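Ectoine dioxygenase (Sphingopyxis alaskensis, PDB 4MHR) catalyses the iron(II)- and 2-oxoglutarate-dependent hydroxylation of L-ectoine to 5-hydroxyectoine, an osmolyte that helps cells survive extreme osmotic stress. Local coordinates at residues L127-Y132 against A273-L278; D86-E91 against R98-I103; D59-D64 against D116-D121; A21-R26 against T195-V200. One frame throughout, in Å; residues are numbered along the deposited sequence.

In the fold
Interactions 1 and 2 belong to the same antiparallel sheet of the cupin fold, where strand 97-101 lies between 88-90 and 131-141. Their centres are 25 Å apart. Interaction 3 sets the start of helix 117-127 against the turn before helix 63-78, and helix 117-127 leads directly into interaction 1, whose centre is 21 Å away. Interaction 4 is a separate two-stranded ribbon, its centre 35 Å from that of interaction 3 and on the opposite side of the chain's centre. Along the chain, interaction 2 falls between the two segments of interaction 3, and interactions 1 and 4 alternate. Contacts 1, 3 and 4 thus join segments far apart in sequence, while interaction 2 lies beside the ectoine-binding Gln135.

Interaction 1: L127-Y132 against A273-L278; sequences LGDEVY and AVSNRL
Residues 127-132 and 273-278 meet where two neighbouring antiparallel strands of the cupin sheet begin and end: Val131, at the start of strand 131-141, pairs with Ala273, the last residue of strand 264-273. This is a non-hydrogen-bonded pair with its CA atoms 4.4 Å apart. One step further on, Val274 N donates to Glu130 O at 2.9 Å in an almost straight bond. Asp129 then secures the turn that follows the strand. With its CG anti to the backbone N (chi1 -157°), the carboxylate reaches across to Ser275, and OD2 takes two bonds. Ser275 OG donates to Asp129 OD2 at 2.6 Å on the anti side, whereas Ser275 N approaches on the syn side at 3.0 Å, from the other face of the carboxylate plane. A short acid and a serine suit these places because side chain and backbone of one residue can share a single oxygen. The small Ala273 fits against the acid, its CB 3.4 Å from Asp129 OD2. Val274 lays its CG2 methyl near Asp129 OD1 and turns CG1 to Tyr132 CD1, 4.0 Å away. The tyrosine ring receives Ala273 O in plane at its edge, with CE1 3.6 Å from that oxygen, while its hydroxyl is hydrogen-bonded to Asn272. Gly128, with positive phi, closes helix 117-127 in a Schellman motif, so the chain passes from helix to strand within a few residues. Around the contact, Arg124 of that helix holds Glu130 in a salt bridge, Arg168 bonds Leu127 O through NH1 and pairs its backbone with Ala273, and Tyr132 pairs likewise with Asn272 of strand 264-273.

Interaction 2: D86-E91 against R98-I103; sequences DTIVTE and RSIFEI
Arg98 and Glu91 meet at the turn end of the hairpin formed by strands 88-90 and 97-101, their side chains running obliquely past each other with the carboxylate and guanidinium planes 47° apart. Arg98 NE donates to Glu91 OE1 at 2.9 Å on the anti side of the carboxylate; the bond is bent, and the oxygen sits somewhat out of the guanidinium plane. The arginine chain turns at chi2 (-72°), which carries NE back beside the glutamate. Replacing Arg98 by a leucine would probably leave the Glu91 carboxylate without this cationic mate and free to turn. On one face of the hairpin Ile88 and Ile100 lie side by side, pointing the same way, with Ile88 CD1 4.0 Å from Ile100 CG1. On the face of Val89 and Ser99, Val89 CG2 meets the edge of the Phe101 ring in its plane, 3.6 Å from CE2, so a branched aliphatic residue fits beside the flat aromatic one. Ser99 OG bonds to Arg137 of strand 131-141, which gives a polar residue its use there. The backbone forms a classic beta bulge: Val89 O accepts from both Arg98 N, at 2.7 Å, and Ser99 N, at 3.1 Å. Beyond it, Phe101 N donates to Thr87 O at 3.0 Å. Phe101 lies close to Gln135, which binds L-ectoine. The chemistry is thus divided: backbone bonds and apolar contacts hold the strands in register, while a single ionic bond, with poorly ordered Glu91, ties them together next to the connecting turn.

Interaction 3: D59-D64 against D116-D121; sequences DIFSAD and DARLAD
Ile60 and Arg118 bring the two backbones nearest, their CA atoms still 7.4 Å apart, so side chains bridge the gap between the turn before helix 63-78 and the first turn of helix 117-127. Arg118 does most of the bridging. Its NH1 donates to Ile60 O at 3.0 Å, in the carbonyl plane and on a lone pair, and a bend at chi3 (-76°) brings the guanidinium round to that oxygen. One face of the guanidinium is covered by Phe61 CD1, toward the rim of the group, with NH1 3.7 Å from that carbon; the ring and guanidinium planes stand 54° apart. The same group is fixed from its own helix. Arg118 grips Asp116 side-on, NE to OD2 at 2.8 Å and NH2 to OD1 at 3.1 Å. Asp116 is also the N-cap: its OD2 accepts from Arg118 N at 3.0 Å, that N-H and NE arriving from opposite faces of the carboxylate. An aspartate suits the place, being short enough to cap the helix, with a second carboxylate oxygen for the arginine. Below this polar layer the side chains of Ile60 and Leu119 cross at about a right angle, with Ile60 CD1 4.1 Å from Leu119 CD2, and Phe61 turns the edge of its ring to Leu119 CG. Val244 of strand 244-248 touches Ile60, Phe61 and Leu119, so the contact rests on the sheet. Asp116 also meets Arg112 and Arg118 also meets Glu65. Shared among these partners, the Asp116 carboxylate would probably stay ionised, while the pinned guanidinium sets its flat face against Phe61 CD1 and directs an N-H to the carbonyl of Ile60.

Interaction 4: A21-R26 against T195-V200; sequences AEMRPR and TYLTCV
Thr198 OG1 accepts from Glu22 N at 2.8 Å, the shortest polar bond between segments 21-26 and 195-200, just beyond strands 23-25 and 195-197, which pair as a two-stranded antiparallel ribbon apart from the main cupin sheet. The threonine hydroxyl takes the place of a backbone acceptor where the strand has ended: with OG1 between the backbone N and the carbonyl carbon (chi1 68°), it faces Glu22 N, while Thr198 N returns a bond to Glu22 O at 2.9 Å. A valine in place of Thr198 would keep the bulk but would probably leave the Glu22 N-H without its acceptor and weaken this end of the ribbon. Further along, Arg24 and Tyr196 form a hydrogen-bonded pair, Arg24 N to Tyr196 O and Tyr196 N to Arg24 O, both 2.9 Å. Met23 and Leu197 share one face as a non-hydrogen-bonded pair. There Met23 CG lies 4.2 Å from Leu197 CD1, and Met23 CB packs on the methyl CG2 of Thr195; the flexible methionine and the leucine both reach helix 222-232 at Ser224. The opposite face carries Arg24 and Tyr196. Tyr196 leans on Glu156 and His159 of helix 154-162, and its ring meets that of Tyr13. The long Arg24 chain suits a partly exposed edge, since its aliphatic part can cover a methyl while its charged end turns to Glu22, whose OE1 it meets through NH1 at 3.3 Å in a salt bridge. Nearer the backbone, Arg24 CD rests against Thr198 CG2 at 3.5 Å.

Interaction 1: L127-Y132 against A273-L278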
loop_
_atom_site.group_PDB
_atom_site.type_symbol
_atom_site.label_atom_id
_atom_site.label_comp_id
_atom_site.label_asym_id
_atom_site.label_seq_id
_atom_site.Cartn_x
_atom_site.Cartn_y
_atom_site.Cartn_z
ATOM N N LEU A 127 13.019 -4.634 1.949
ATOM C CA LEU A 127 13.587 -3.280 2.045
ATOM C C LEU A 127 15.063 -3.199 2.559
ATOM O O LEU A 127 15.724 -2.142 2.481
ATOM C CB LEU A 127 12.654 -2.383 2.818
ATOM C CG LEU A 127 11.225 -2.295 2.316
ATOM C CD1 LEU A 127 10.342 -1.380 3.161
ATOM C CD2 LEU A 127 11.274 -1.826 0.879
ATOM N N GLY A 128 15.604 -4.334 2.933
ATOM C CA GLY A 128 16.990 -4.496 3.376
ATOM C C GLY A 128 17.326 -3.581 4.511
ATOM O O GLY A 128 18.294 -2.926 4.439
ATOM N N ASP A 129 16.469 -3.458 5.511
ATOM C CA ASP A 129 16.654 -2.424 6.532
ATOM C C ASP A 129 15.646 -2.661 7.644
ATOM O O ASP A 129 14.699 -3.379 7.472
ATOM C CB ASP A 129 16.405 -1.017 5.922
ATOM C CG ASP A 129 17.094 0.154 6.715
ATOM O OD1 ASP A 129 17.689 -0.142 7.745
ATOM O OD2 ASP A 129 17.004 1.342 6.301
ATOM N N GLU A 130 15.871 -2.073 8.807
ATOM C CA GLU A 130 14.766 -1.811 9.734
ATOM C C GLU A 130 13.703 -0.892 9.087
ATOM O O GLU A 130 14.010 -0.039 8.212
ATOM C CB GLU A 130 15.340 -1.153 11.029
ATOM C CG GLU A 130 16.361 -2.064 11.788
ATOM C CD GLU A 130 15.839 -3.454 12.037
ATOM O OE1 GLU A 130 14.608 -3.656 12.322
ATOM O OE2 GLU A 130 16.641 -4.395 11.853
ATOM N N VAL A 131 12.475 -1.002 9.542
ATOM C CA VAL A 131 11.350 -0.299 8.875
ATOM C C VAL A 131 10.461 0.435 9.867
ATOM O O VAL A 131 10.479 0.144 11.057
ATOM C CB VAL A 131 10.443 -1.307 8.131
ATOM C CG1 VAL A 131 11.181 -1.925 6.990
ATOM C CG2 VAL A 131 9.981 -2.406 9.053
ATOM N N TYR A 132 9.669 1.360 9.370
ATOM C CA TYR A 132 8.672 2.005 10.200
ATOM C C TYR A 132 7.447 2.222 9.314
ATOM O O TYR A 132 7.492 1.998 8.068
ATOM C CB TYR A 132 9.243 3.319 10.780
ATOM C CG TYR A 132 9.356 4.405 9.738
ATOM C CD1 TYR A 132 10.420 4.438 8.841
ATOM C CD2 TYR A 132 8.397 5.349 9.614
ATOM C CE1 TYR A 132 10.496 5.399 7.895
ATOM C CE2 TYR A 132 8.470 6.342 8.621
ATOM C CZ TYR A 132 9.525 6.349 7.790
ATOM O OH TYR A 132 9.655 7.277 6.782
ATOM N N ALA A 273 11.801 1.985 4.729
ATOM C CA ALA A 273 13.081 1.742 5.371
ATOM C C ALA A 273 13.402 2.974 6.245
ATOM O O ALA A 273 13.191 4.145 5.818
ATOM C CB ALA A 273 14.193 1.532 4.313
ATOM N N VAL A 274 13.901 2.735 7.442
ATOM C CA VAL A 274 14.326 3.893 8.318
ATOM C C VAL A 274 15.383 4.790 7.665
ATOM O O VAL A 274 15.330 5.979 7.864
ATOM C CB VAL A 274 14.761 3.454 9.744
ATOM C CG1 VAL A 274 13.659 2.726 10.492
ATOM C CG2 VAL A 274 15.995 2.543 9.661
ATOM N N SER A 275 16.268 4.237 6.828
ATOM C CA SER A 275 17.241 4.987 6.033
ATOM C C SER A 275 16.635 5.787 4.835
ATOM O O SER A 275 17.260 6.666 4.287
ATOM C CB SER A 275 18.384 4.043 5.530
ATOM O OG SER A 275 17.891 3.070 4.630
ATOM N N ASN A 276 15.397 5.538 4.464
ATOM C CA ASN A 276 14.733 6.314 3.397
ATOM C C ASN A 276 13.789 7.368 3.972
ATOM O O ASN A 276 12.704 7.593 3.458
ATOM C CB ASN A 276 13.934 5.312 2.569
ATOM C CG ASN A 276 13.440 5.888 1.263
ATOM O OD1 ASN A 276 14.104 6.688 0.625
ATOM N ND2 ASN A 276 12.251 5.458 0.843
ATOM N N ARG A 277 14.152 7.944 5.118
ATOM C CA ARG A 277 13.239 8.805 5.882
ATOM C C ARG A 277 12.996 10.086 5.081
ATOM O O ARG A 277 13.783 10.482 4.275
ATOM C CB ARG A 277 13.769 9.111 7.298
ATOM C CG ARG A 277 14.660 10.339 7.355
ATOM C CD ARG A 277 15.641 10.358 8.535
ATOM N NE ARG A 277 15.651 11.658 9.220
ATOM C CZ ARG A 277 15.941 12.834 8.653
ATOM N NH1 ARG A 277 16.266 12.930 7.363
ATOM N NH2 ARG A 277 15.898 13.939 9.386
ATOM N N LEU A 278 11.863 10.720 5.322
ATOM C CA LEU A 278 11.394 11.771 4.460
ATOM C C LEU A 278 12.309 13.026 4.543
ATOM O O LEU A 278 12.832 13.371 5.608
ATOM C CB LEU A 278 9.991 12.107 4.878
ATOM C CG LEU A 278 8.788 11.477 4.212
ATOM C CD1 LEU A 278 9.035 10.111 3.596
ATOM C CD2 LEU A 278 7.621 11.522 5.178
HETATM O O HOH W 1 10.228 10.457 7.999
#

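Interaction 2: D86-E91 against R98-I103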
loop_
_atom_site.group_PDB
_atom_site.type_symbol
_atom_site.label_atom_id
_atom_site.label_comp_id
_atom_site.label_asym_id
_atom_site.label_seq_id
_atom_site.Cartn_x
_atom_site.Cartn_y
_atom_site.Cartn_z
ATOM N N ASP A 86 -9.625 14.184 12.438
ATOM C CA ASP A 86 -8.849 14.625 11.303
ATOM C C ASP A 86 -8.415 13.411 10.501
ATOM O O ASP A 86 -7.995 13.584 9.379
ATOM C CB ASP A 86 -7.575 15.370 11.707
ATOM C CG ASP A 86 -7.865 16.639 12.470
ATOM O OD1 ASP A 86 -8.980 17.191 12.328
ATOM O OD2 ASP A 86 -6.975 17.076 13.212
ATOM N N THR A 87 -8.471 12.215 11.087
ATOM C CA THR A 87 -7.972 11.013 10.357
ATOM C C THR A 87 -9.075 10.333 9.495
ATOM O O THR A 87 -8.818 9.350 8.775
ATOM C CB THR A 87 -7.335 10.003 11.290
ATOM O OG1 THR A 87 -8.318 9.398 12.148
ATOM C CG2 THR A 87 -6.160 10.630 12.140
ATOM N N ILE A 88 -10.300 10.866 9.551
ATOM C CA ILE A 88 -11.452 10.140 8.957
ATOM C C ILE A 88 -11.744 10.737 7.630
ATOM O O ILE A 88 -11.800 11.976 7.528
ATOM C CB ILE A 88 -12.685 10.247 9.875
ATOM C CG1 ILE A 88 -12.295 9.888 11.309
ATOM C CG2 ILE A 88 -13.887 9.495 9.308
ATOM C CD1 ILE A 88 -12.565 8.495 11.711
ATOM N N VAL A 89 -11.857 9.899 6.590
ATOM C CA VAL A 89 -12.288 10.336 5.277
ATOM C C VAL A 89 -13.665 9.736 5.011
ATOM O O VAL A 89 -13.895 8.492 5.142
ATOM C CB VAL A 89 -11.303 9.935 4.160
ATOM C CG1 VAL A 89 -11.819 10.371 2.766
ATOM C CG2 VAL A 89 -9.936 10.537 4.453
ATOM N N THR A 90 -14.590 10.614 4.655
ATOM C CA THR A 90 -15.958 10.236 4.457
ATOM C C THR A 90 -16.286 10.319 2.983
ATOM O O THR A 90 -15.535 10.955 2.203
ATOM C CB THR A 90 -16.902 11.145 5.276
ATOM O OG1 THR A 90 -16.849 12.439 4.740
ATOM C CG2 THR A 90 -16.505 11.222 6.722
ATOM N N GLU A 91 -17.390 9.689 2.574
ATOM C CA GLU A 91 -17.956 9.949 1.228
ATOM C C GLU A 91 -18.129 11.476 1.059
ATOM O O GLU A 91 -18.361 12.161 2.044
ATOM C CB GLU A 91 -19.305 9.212 1.040
ATOM C CG GLU A 91 -19.852 9.217 -0.391
ATOM C CD GLU A 91 -18.986 8.422 -1.382
ATOM O OE1 GLU A 91 -18.253 7.486 -0.970
ATOM O OE2 GLU A 91 -19.041 8.718 -2.599
ATOM N N ARG A 98 -15.258 6.207 4.693
ATOM C CA ARG A 98 -14.596 5.448 3.627
ATOM C C ARG A 98 -13.169 4.986 4.013
ATOM O O ARG A 98 -12.818 3.826 3.738
ATOM C CB ARG A 98 -14.581 6.201 2.340
ATOM C CG ARG A 98 -15.989 6.370 1.712
ATOM C CD ARG A 98 -16.609 5.079 1.113
ATOM N NE ARG A 98 -18.060 5.243 0.867
ATOM C CZ ARG A 98 -19.001 4.896 1.753
ATOM N NH1 ARG A 98 -18.657 4.396 2.919
ATOM N NH2 ARG A 98 -20.286 5.077 1.487
ATOM N N SER A 99 -12.382 5.871 4.640
ATOM C CA SER A 99 -11.040 5.554 5.215
ATOM C C SER A 99 -10.769 6.194 6.598
ATOM O O SER A 99 -11.161 7.345 6.865
ATOM C CB SER A 99 -9.904 6.050 4.330
ATOM O OG SER A 99 -10.052 5.631 3.013
ATOM N N ILE A 100 -10.074 5.428 7.424
ATOM C CA ILE A 100 -9.442 5.874 8.661
ATOM C C ILE A 100 -7.886 5.742 8.560
ATOM O O ILE A 100 -7.363 4.622 8.415
ATOM C CB ILE A 100 -9.926 5.054 9.835
ATOM C CG1 ILE A 100 -11.460 5.021 9.960
ATOM C CG2 ILE A 100 -9.351 5.587 11.159
ATOM C CD1 ILE A 100 -11.968 3.958 10.934
ATOM N N PHE A 101 -7.197 6.875 8.536
ATOM C CA PHE A 101 -5.710 6.947 8.486
ATOM C C PHE A 101 -5.135 6.766 9.872
ATOM O O PHE A 101 -5.857 6.913 10.864
ATOM C CB PHE A 101 -5.257 8.290 7.909
ATOM C CG PHE A 101 -5.397 8.390 6.414
ATOM C CD1 PHE A 101 -4.373 7.976 5.579
ATOM C CD2 PHE A 101 -6.570 8.873 5.830
ATOM C CE1 PHE A 101 -4.485 8.074 4.213
ATOM C CE2 PHE A 101 -6.697 8.946 4.449
ATOM C CZ PHE A 101 -5.648 8.554 3.634
ATOM N N GLU A 102 -3.875 6.380 9.954
ATOM C CA GLU A 102 -3.179 6.211 11.236
ATOM C C GLU A 102 -3.762 5.119 12.088
ATOM O O GLU A 102 -3.696 5.145 13.350
ATOM C CB GLU A 102 -3.132 7.548 12.008
ATOM C CG GLU A 102 -2.240 8.585 11.380
ATOM C CD GLU A 102 -0.775 8.184 11.624
ATOM O OE1 GLU A 102 -0.368 8.157 12.806
ATOM O OE2 GLU A 102 -0.055 7.815 10.661
ATOM N N ILE A 103 -4.316 4.100 11.458
ATOM C CA ILE A 103 -4.852 3.013 12.266
ATOM C C ILE A 103 -3.832 2.282 13.110
ATOM O O ILE A 103 -4.174 1.695 14.143
ATOM C CB ILE A 103 -5.600 1.925 11.496
ATOM C CG1 ILE A 103 -4.780 1.398 10.312
ATOM C CG2 ILE A 103 -6.939 2.420 11.058
ATOM C CD1 ILE A 103 -5.440 0.181 9.685
#

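Interaction 3: D59-D64 against D116-D121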
loop_
_atom_site.group_PDB
_atom_site.type_symbol
_atom_site.label_atom_id
_atom_site.label_comp_id
_atom_site.label_asym_id
_atom_site.label_seq_id
_atom_site.Cartn_x
_atom_site.Cartn_y
_atom_site.Cartn_z
ATOM N N ASP A 59 -3.138 -17.754 3.445
ATOM C CA ASP A 59 -3.182 -18.678 4.582
ATOM C C ASP A 59 -2.098 -18.441 5.581
ATOM O O ASP A 59 -1.575 -19.372 6.125
ATOM C CB ASP A 59 -3.089 -20.125 4.097
ATOM C CG ASP A 59 -4.157 -20.445 3.106
ATOM O OD1 ASP A 59 -5.323 -20.087 3.364
ATOM O OD2 ASP A 59 -3.816 -20.961 2.021
ATOM N N ILE A 60 -1.702 -17.196 5.800
ATOM C CA ILE A 60 -0.736 -16.950 6.838
ATOM C C ILE A 60 -1.318 -16.671 8.226
ATOM O O ILE A 60 -0.567 -16.697 9.193
ATOM C CB ILE A 60 0.232 -15.831 6.456
ATOM C CG1 ILE A 60 -0.501 -14.546 6.145
ATOM C CG2 ILE A 60 1.104 -16.242 5.279
ATOM C CD1 ILE A 60 0.459 -13.366 6.244
ATOM N N PHE A 61 -2.584 -16.243 8.299
ATOM C CA PHE A 61 -3.282 -15.950 9.581
ATOM C C PHE A 61 -4.293 -17.080 9.726
ATOM O O PHE A 61 -4.872 -17.515 8.737
ATOM C CB PHE A 61 -4.056 -14.616 9.531
ATOM C CG PHE A 61 -3.166 -13.404 9.436
ATOM C CD1 PHE A 61 -2.384 -13.029 10.510
ATOM C CD2 PHE A 61 -3.060 -12.683 8.244
ATOM C CE1 PHE A 61 -1.487 -11.967 10.428
ATOM C CE2 PHE A 61 -2.214 -11.579 8.166
ATOM C CZ PHE A 61 -1.415 -11.229 9.243
ATOM N N SER A 62 -4.518 -17.539 10.946
ATOM C CA SER A 62 -5.522 -18.601 11.186
ATOM C C SER A 62 -6.912 -18.034 11.036
ATOM O O SER A 62 -7.060 -16.833 11.089
ATOM C CB SER A 62 -5.372 -19.172 12.623
ATOM O OG SER A 62 -5.808 -18.220 13.574
ATOM N N ALA A 63 -7.942 -18.885 10.854
ATOM C CA ALA A 63 -9.341 -18.413 10.849
ATOM C C ALA A 63 -9.730 -17.569 12.082
ATOM O O ALA A 63 -10.417 -16.563 11.940
ATOM C CB ALA A 63 -10.341 -19.554 10.653
ATOM N N ASP A 64 -9.251 -17.928 13.261
ATOM C CA ASP A 64 -9.539 -17.133 14.482
ATOM C C ASP A 64 -8.898 -15.738 14.371
ATOM O O ASP A 64 -9.510 -14.749 14.671
ATOM C CB ASP A 64 -8.982 -17.845 15.736
ATOM C CG ASP A 64 -9.828 -19.073 16.171
ATOM O OD1 ASP A 64 -10.971 -19.234 15.722
ATOM O OD2 ASP A 64 -9.321 -19.894 16.957
ATOM N N ASP A 116 3.470 -7.456 13.365
ATOM C CA ASP A 116 3.599 -8.889 13.359
ATOM C C ASP A 116 4.707 -9.374 12.389
ATOM O O ASP A 116 4.840 -8.900 11.247
ATOM C CB ASP A 116 2.266 -9.493 12.964
ATOM C CG ASP A 116 2.224 -10.973 13.160
ATOM O OD1 ASP A 116 1.753 -11.358 14.252
ATOM O OD2 ASP A 116 2.600 -11.760 12.234
ATOM N N ALA A 117 5.496 -10.305 12.856
ATOM C CA ALA A 117 6.619 -10.851 12.118
ATOM C C ALA A 117 6.238 -11.377 10.714
ATOM O O ALA A 117 7.015 -11.261 9.775
ATOM C CB ALA A 117 7.233 -11.980 12.918
ATOM N N ARG A 118 5.044 -11.921 10.566
ATOM C CA ARG A 118 4.646 -12.454 9.291
ATOM C C ARG A 118 4.543 -11.319 8.265
ATOM O O ARG A 118 4.628 -11.622 7.098
ATOM C CB ARG A 118 3.307 -13.189 9.368
ATOM C CG ARG A 118 3.363 -14.525 10.073
ATOM C CD ARG A 118 1.964 -15.010 10.463
ATOM N NE ARG A 118 1.494 -14.281 11.624
ATOM C CZ ARG A 118 0.417 -14.606 12.341
ATOM N NH1 ARG A 118 -0.342 -15.666 12.015
ATOM N NH2 ARG A 118 0.124 -13.871 13.386
ATOM N N LEU A 119 4.329 -10.063 8.709
ATOM C CA LEU A 119 4.339 -8.908 7.837
ATOM C C LEU A 119 5.684 -8.197 7.900
ATOM O O LEU A 119 6.414 -8.045 6.867
ATOM C CB LEU A 119 3.153 -7.972 8.137
ATOM C CG LEU A 119 1.786 -8.636 8.068
ATOM C CD1 LEU A 119 0.696 -7.605 8.214
ATOM C CD2 LEU A 119 1.591 -9.424 6.729
ATOM N N ALA A 120 6.045 -7.757 9.099
ATOM C CA ALA A 120 7.202 -6.865 9.244
ATOM C C ALA A 120 8.573 -7.463 8.842
ATOM O O ALA A 120 9.427 -6.693 8.379
ATOM C CB ALA A 120 7.287 -6.262 10.648
ATOM N N ASP A 121 8.822 -8.757 9.099
ATOM C CA ASP A 121 10.052 -9.417 8.644
ATOM C C ASP A 121 10.134 -9.546 7.125
ATOM O O ASP A 121 11.221 -9.503 6.565
ATOM C CB ASP A 121 10.264 -10.813 9.244
ATOM C CG ASP A 121 10.779 -10.724 10.695
ATOM O OD1 ASP A 121 11.122 -9.639 11.072
ATOM O OD2 ASP A 121 10.771 -11.699 11.420
#

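Interaction 4: A21-R26 against T195-V200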
loop_
_atom_site.group_PDB
_atom_site.type_symbol
_atom_site.label_atom_id
_atom_site.label_comp_id
_atom_site.label_asym_id
_atom_site.label_seq_id
_atom_site.Cartn_x
_atom_site.Cartn_y
_atom_site.Cartn_z
ATOM N N ALA A 21 5.028 14.614 -20.111
ATOM C CA ALA A 21 5.392 13.472 -19.254
ATOM C C ALA A 21 6.483 12.598 -19.882
ATOM O O ALA A 21 6.637 12.559 -21.105
ATOM C CB ALA A 21 4.159 12.637 -18.945
ATOM N N GLU A 22 7.252 11.908 -19.034
ATOM C CA GLU A 22 8.256 10.959 -19.503
ATOM C C GLU A 22 8.275 9.645 -18.678
ATOM O O GLU A 22 7.976 9.642 -17.488
ATOM C CB GLU A 22 9.700 11.506 -19.272
ATOM C CG GLU A 22 9.975 12.971 -19.321
ATOM C CD GLU A 22 11.489 13.193 -19.283
ATOM O OE1 GLU A 22 12.127 13.113 -18.206
ATOM O OE2 GLU A 22 12.053 13.369 -20.366
ATOM N N MET A 23 8.807 8.620 -19.305
ATOM C CA MET A 23 9.105 7.341 -18.713
ATOM C C MET A 23 10.595 7.327 -18.365
ATOM O O MET A 23 11.438 7.184 -19.237
ATOM C CB MET A 23 8.732 6.215 -19.659
ATOM C CG MET A 23 7.267 6.233 -20.009
ATOM S SD MET A 23 6.549 4.655 -20.494
ATOM C CE MET A 23 5.560 5.210 -21.856
ATOM N N ARG A 24 10.917 7.482 -17.086
ATOM C CA ARG A 24 12.323 7.481 -16.646
ATOM C C ARG A 24 12.667 6.176 -15.961
ATOM O O ARG A 24 11.777 5.450 -15.530
ATOM C CB ARG A 24 12.525 8.611 -15.671
ATOM C CG ARG A 24 12.427 9.964 -16.365
ATOM C CD ARG A 24 12.346 11.109 -15.406
ATOM N NE ARG A 24 13.624 11.265 -14.733
ATOM C CZ ARG A 24 14.468 12.293 -14.878
ATOM N NH1 ARG A 24 14.163 13.332 -15.636
ATOM N NH2 ARG A 24 15.601 12.293 -14.188
ATOM N N PRO A 25 13.953 5.843 -15.908
ATOM C CA PRO A 25 14.331 4.593 -15.290
ATOM C C PRO A 25 14.255 4.622 -13.734
ATOM O O PRO A 25 14.430 5.675 -13.064
ATOM C CB PRO A 25 15.761 4.416 -15.747
ATOM C CG PRO A 25 16.270 5.797 -15.937
ATOM C CD PRO A 25 15.114 6.540 -16.502
ATOM N N ARG A 26 13.934 3.460 -13.181
ATOM C CA ARG A 26 14.084 3.207 -11.771
ATOM C C ARG A 26 15.590 3.162 -11.581
ATOM O O ARG A 26 16.391 2.512 -12.313
ATOM C CB ARG A 26 13.412 1.881 -11.374
ATOM C CG ARG A 26 13.652 1.490 -9.905
ATOM C CD ARG A 26 12.865 0.256 -9.525
ATOM N NE ARG A 26 12.841 0.059 -8.097
ATOM C CZ ARG A 26 11.757 -0.053 -7.318
ATOM N NH1 ARG A 26 10.505 0.065 -7.772
ATOM N NH2 ARG A 26 11.941 -0.303 -6.019
ATOM N N THR A 195 9.499 1.472 -14.067
ATOM C CA THR A 195 9.415 2.784 -14.769
ATOM C C THR A 195 8.845 3.824 -13.883
ATOM O O THR A 195 7.767 3.636 -13.248
ATOM C CB THR A 195 8.425 2.693 -15.949
ATOM O OG1 THR A 195 8.863 1.680 -16.843
ATOM C CG2 THR A 195 8.320 4.024 -16.723
ATOM N N TYR A 196 9.547 4.949 -13.784
ATOM C CA TYR A 196 9.011 6.061 -13.067
ATOM C C TYR A 196 8.292 6.951 -14.108
ATOM O O TYR A 196 8.931 7.501 -15.007
ATOM C CB TYR A 196 10.120 6.865 -12.422
ATOM C CG TYR A 196 9.610 8.020 -11.626
ATOM C CD1 TYR A 196 8.804 7.807 -10.514
ATOM C CD2 TYR A 196 9.969 9.331 -11.944
ATOM C CE1 TYR A 196 8.362 8.856 -9.748
ATOM C CE2 TYR A 196 9.586 10.397 -11.148
ATOM C CZ TYR A 196 8.795 10.194 -10.094
ATOM O OH TYR A 196 8.442 11.260 -9.314
ATOM N N LEU A 197 6.957 7.033 -14.023
ATOM C CA LEU A 197 6.180 7.840 -14.981
ATOM C C LEU A 197 5.996 9.229 -14.402
ATOM O O LEU A 197 5.262 9.382 -13.433
ATOM C CB LEU A 197 4.850 7.158 -15.279
ATOM C CG LEU A 197 3.886 7.976 -16.154
ATOM C CD1 LEU A 197 4.480 8.252 -17.537
ATOM C CD2 LEU A 197 2.613 7.157 -16.272
ATOM N N THR A 198 6.735 10.233 -14.928
ATOM C CA THR A 198 6.581 11.568 -14.417
ATOM C C THR A 198 5.162 12.006 -14.801
ATOM O O THR A 198 4.582 11.540 -15.794
ATOM C CB THR A 198 7.633 12.604 -14.971
ATOM O OG1 THR A 198 7.389 12.831 -16.355
ATOM C CG2 THR A 198 9.041 12.055 -14.808
ATOM N N CYS A 199 4.573 12.805 -13.942
ATOM C CA CYS A 199 3.278 13.420 -14.203
ATOM C C CYS A 199 3.535 14.910 -14.585
ATOM O O CYS A 199 4.573 15.469 -14.249
ATOM C CB CYS A 199 2.367 13.281 -12.991
ATOM S SG CYS A 199 1.977 11.544 -12.578
ATOM N N VAL A 200 2.614 15.499 -15.340
ATOM C CA VAL A 200 2.800 16.822 -15.955
ATOM C C VAL A 200 2.749 17.927 -14.909
ATOM O O VAL A 200 2.036 17.765 -13.927
ATOM C CB VAL A 200 1.715 17.048 -17.028
#